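Local structure of putative superoxide reductase (Thermotoga maritima, 3QZB) at residues I55-P58 with H64-W67. The protein probably reduces superoxide to hydrogen peroxide at a mononuclear iron centre, using electrons delivered by rubredoxin. Numbering follows the deposited sequence.
Sequences IPHP and HIRW. With FE (Fe (III) ion), chain B.
Pro58 and His64 bring the two backbones closest, with their CA atoms 5.8 Å apart. Residues 55-58 belong to the loop after strand 44-51, and 64-67 run into strand 65-74. No direct hydrogen bond joins them. Instead one water bridges the backbones: it donates to Pro58 O at 3.0 Å and accepts from Ile65 N at 2.8 Å.

The side-chain contact is His57 on Ile65. The methyl Ile65 CD1 sits over the centre of the imidazole, 3.5 Å from the centroid of the His57 ring and 9° off its normal, a CH-pi contact. Pro58 CD covers the opposite face of the ring, nearer its rim. His57 CG lies anti to the backbone N (chi1 -172°), which sets the ring beside Ile65. His57 ND1 donates to Pro58 O at 2.7 Å, on a lone pair in the carbonyl plane. Pro58 O therefore receives both this N-H and the water. The other ring nitrogen, His57 NE2, binds the iron at 2.2 Å. Both ring nitrogens are thus engaged, which fixes the rotation of the imidazole. With Ile65 cut back to an alanine, CG1 and CD1 are gone, and one face of the His57 ring would probably lose its cover, leaving a gap between ring and strand.

At the start of the strand, Arg66 NE donates back to NE2 of His64, in the loop just before it, at 3.0 Å. The bond lies near the planes of the His64 ring and the Arg66 guanidinium, while His64 ND1 bonds Thr60 O. Arg66 also forms a salt bridge with Glu93 of a second subunit. His29, His63, Cys127 and His130 complete the iron site, the four-histidine, one-cysteine centre of superoxide reductases, carried here on an immunoglobulin-like beta-sandwich.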
ATOM      1  N   ILE A  55      19.952  15.805   7.239  1.00  8.79           N
ATOM      2  CA  ILE A  55      20.747  15.672   6.028  1.00  8.79           C
ATOM      3  C   ILE A  55      19.789  15.334   4.907  1.00  7.78           C
ATOM      4  O   ILE A  55      19.135  14.299   4.946  1.00  9.06           O
ATOM      5  CB  ILE A  55      21.826  14.566   6.111  1.00  9.76           C
ATOM      6  CG1 ILE A  55      22.753  14.824   7.301  1.00 12.24           C
ATOM      7  CG2 ILE A  55      22.616  14.529   4.785  1.00 10.02           C
ATOM      8  CD1 ILE A  55      23.698  13.736   7.610  1.00 17.51           C
ATOM      9  N   PRO A  56      19.706  16.160   3.877  1.00 11.26           N
ATOM     10  CA  PRO A  56      18.706  15.959   2.856  1.00 14.38           C
ATOM     11  C   PRO A  56      18.903  14.659   2.054  1.00 10.72           C
ATOM     12  O   PRO A  56      20.029  14.199   1.833  1.00 11.95           O
ATOM     13  CB  PRO A  56      18.879  17.156   1.936  1.00 16.47           C
ATOM     14  CG  PRO A  56      19.900  18.021   2.473  1.00 18.35           C
ATOM     15  CD  PRO A  56      20.453  17.450   3.712  1.00 14.54           C
ATOM     16  N   HIS A  57      17.770  14.088   1.637  1.00  9.94           N
ATOM     17  CA  HIS A  57      17.793  12.939   0.752  1.00  9.49           C
ATOM     18  C   HIS A  57      17.244  13.368  -0.599  1.00  8.37           C
ATOM     19  O   HIS A  57      16.253  14.086  -0.675  1.00  8.41           O
ATOM     20  CB  HIS A  57      16.980  11.759   1.334  1.00  8.94           C
ATOM     21  CG  HIS A  57      17.133  10.475   0.553  1.00  8.68           C
ATOM     22  ND1 HIS A  57      16.482  10.268  -0.649  1.00  7.14           N
ATOM     23  CD2 HIS A  57      17.874   9.353   0.777  1.00  7.94           C
ATOM     24  CE1 HIS A  57      16.825   9.084  -1.137  1.00  6.37           C
ATOM     25  NE2 HIS A  57      17.669   8.507  -0.309  1.00  6.68           N
ATOM     26  N   PRO A  58      17.850  12.875  -1.709  1.00  8.46           N
ATOM     27  CA  PRO A  58      17.295  13.168  -3.031  1.00  7.81           C
ATOM     28  C   PRO A  58      15.859  12.762  -3.236  1.00  7.86           C
ATOM     29  O   PRO A  58      15.351  11.824  -2.553  1.00  7.86           O
ATOM     30  CB  PRO A  58      18.223  12.367  -3.967  1.00 10.85           C
ATOM     31  CG  PRO A  58      19.511  12.268  -3.233  1.00 10.70           C
ATOM     32  CD  PRO A  58      19.100  12.102  -1.784  1.00  9.48           C
ATOM     33  N   HIS A  64      14.879   7.878  -4.685  1.00  5.96           N
ATOM     34  CA  HIS A  64      13.892   8.502  -3.821  1.00  6.23           C
ATOM     35  C   HIS A  64      13.486   7.583  -2.705  1.00  5.06           C
ATOM     36  O   HIS A  64      13.588   6.355  -2.813  1.00  6.10           O
ATOM     37  CB  HIS A  64      12.646   8.902  -4.659  1.00  5.81           C
ATOM     38  CG  HIS A  64      12.081   7.761  -5.478  1.00  6.01           C
ATOM     39  ND1 HIS A  64      12.318   7.654  -6.829  1.00  6.96           N
ATOM     40  CD2 HIS A  64      11.327   6.689  -5.152  1.00  5.76           C
ATOM     41  CE1 HIS A  64      11.724   6.555  -7.270  1.00  7.21           C
ATOM     42  NE2 HIS A  64      11.151   5.930  -6.273  1.00  7.05           N
ATOM     43  N   ILE A  65      12.994   8.182  -1.637  1.00  5.15           N
ATOM     44  CA  ILE A  65      12.320   7.408  -0.568  1.00  5.53           C
ATOM     45  C   ILE A  65      10.913   7.054  -0.991  1.00  5.25           C
ATOM     46  O   ILE A  65      10.127   7.883  -1.395  1.00  5.87           O
ATOM     47  CB  ILE A  65      12.292   8.244   0.721  1.00  5.48           C
ATOM     48  CG1 ILE A  65      13.698   8.703   1.146  1.00  6.38           C
ATOM     49  CG2 ILE A  65      11.553   7.471   1.838  1.00  6.57           C
ATOM     50  CD1 ILE A  65      14.677   7.576   1.331  1.00  7.68           C
ATOM     51  N   ARG A  66      10.608   5.764  -0.943  1.00  5.11           N
ATOM     52  CA  ARG A  66       9.325   5.225  -1.367  1.00  5.01           C
ATOM     53  C   ARG A  66       8.228   5.312  -0.292  1.00  4.56           C
ATOM     54  O   ARG A  66       7.078   5.559  -0.631  1.00  5.08           O
ATOM     55  CB  ARG A  66       9.517   3.748  -1.721  1.00  5.15           C
ATOM     56  CG  ARG A  66      10.346   3.472  -2.977  1.00  5.35           C
ATOM     57  CD  ARG A  66       9.530   3.633  -4.217  1.00  5.76           C
ATOM     58  NE  ARG A  66      10.216   3.242  -5.444  1.00  6.26           N
ATOM     59  CZ  ARG A  66      10.424   2.003  -5.816  1.00  6.66           C
ATOM     60  NH1 ARG A  66      10.007   0.987  -5.094  1.00  7.59           N
ATOM     61  NH2 ARG A  66      11.059   1.746  -6.969  1.00  7.36           N
ATOM     62  N   TRP A  67       8.583   5.037   0.952  1.00  4.28           N
ATOM     63  CA  TRP A  67       7.587   4.947   2.034  1.00  4.98           C
ATOM     64  C   TRP A  67       8.213   5.017   3.378  1.00  4.58           C
ATOM     65  O   TRP A  67       9.388   4.754   3.577  1.00  5.10           O
ATOM     66  CB  TRP A  67       6.667   3.718   1.839  1.00  5.46           C
ATOM     67  CG  TRP A  67       7.309   2.361   1.697  1.00  4.39           C
ATOM     68  CD1 TRP A  67       7.393   1.653   0.534  1.00  5.06           C
ATOM     69  CD2 TRP A  67       7.977   1.527   2.694  1.00  4.63           C
ATOM     70  NE1 TRP A  67       7.948   0.432   0.736  1.00  4.86           N
ATOM     71  CE2 TRP A  67       8.327   0.314   2.050  1.00  4.88           C
ATOM     72  CE3 TRP A  67       8.288   1.657   4.042  1.00  5.26           C
ATOM     73  CZ2 TRP A  67       8.947  -0.741   2.715  1.00  6.03           C
ATOM     74  CZ3 TRP A  67       8.902   0.624   4.694  1.00  5.60           C
ATOM     75  CH2 TRP A  67       9.214  -0.565   4.037  1.00  5.80           C
TER
HETATM   76 FE    FE B 132      18.689   6.587  -0.786  1.00  5.79          FE
HETATM   77  O   HOH W   1      12.678  10.992  -1.582  1.00  8.19           O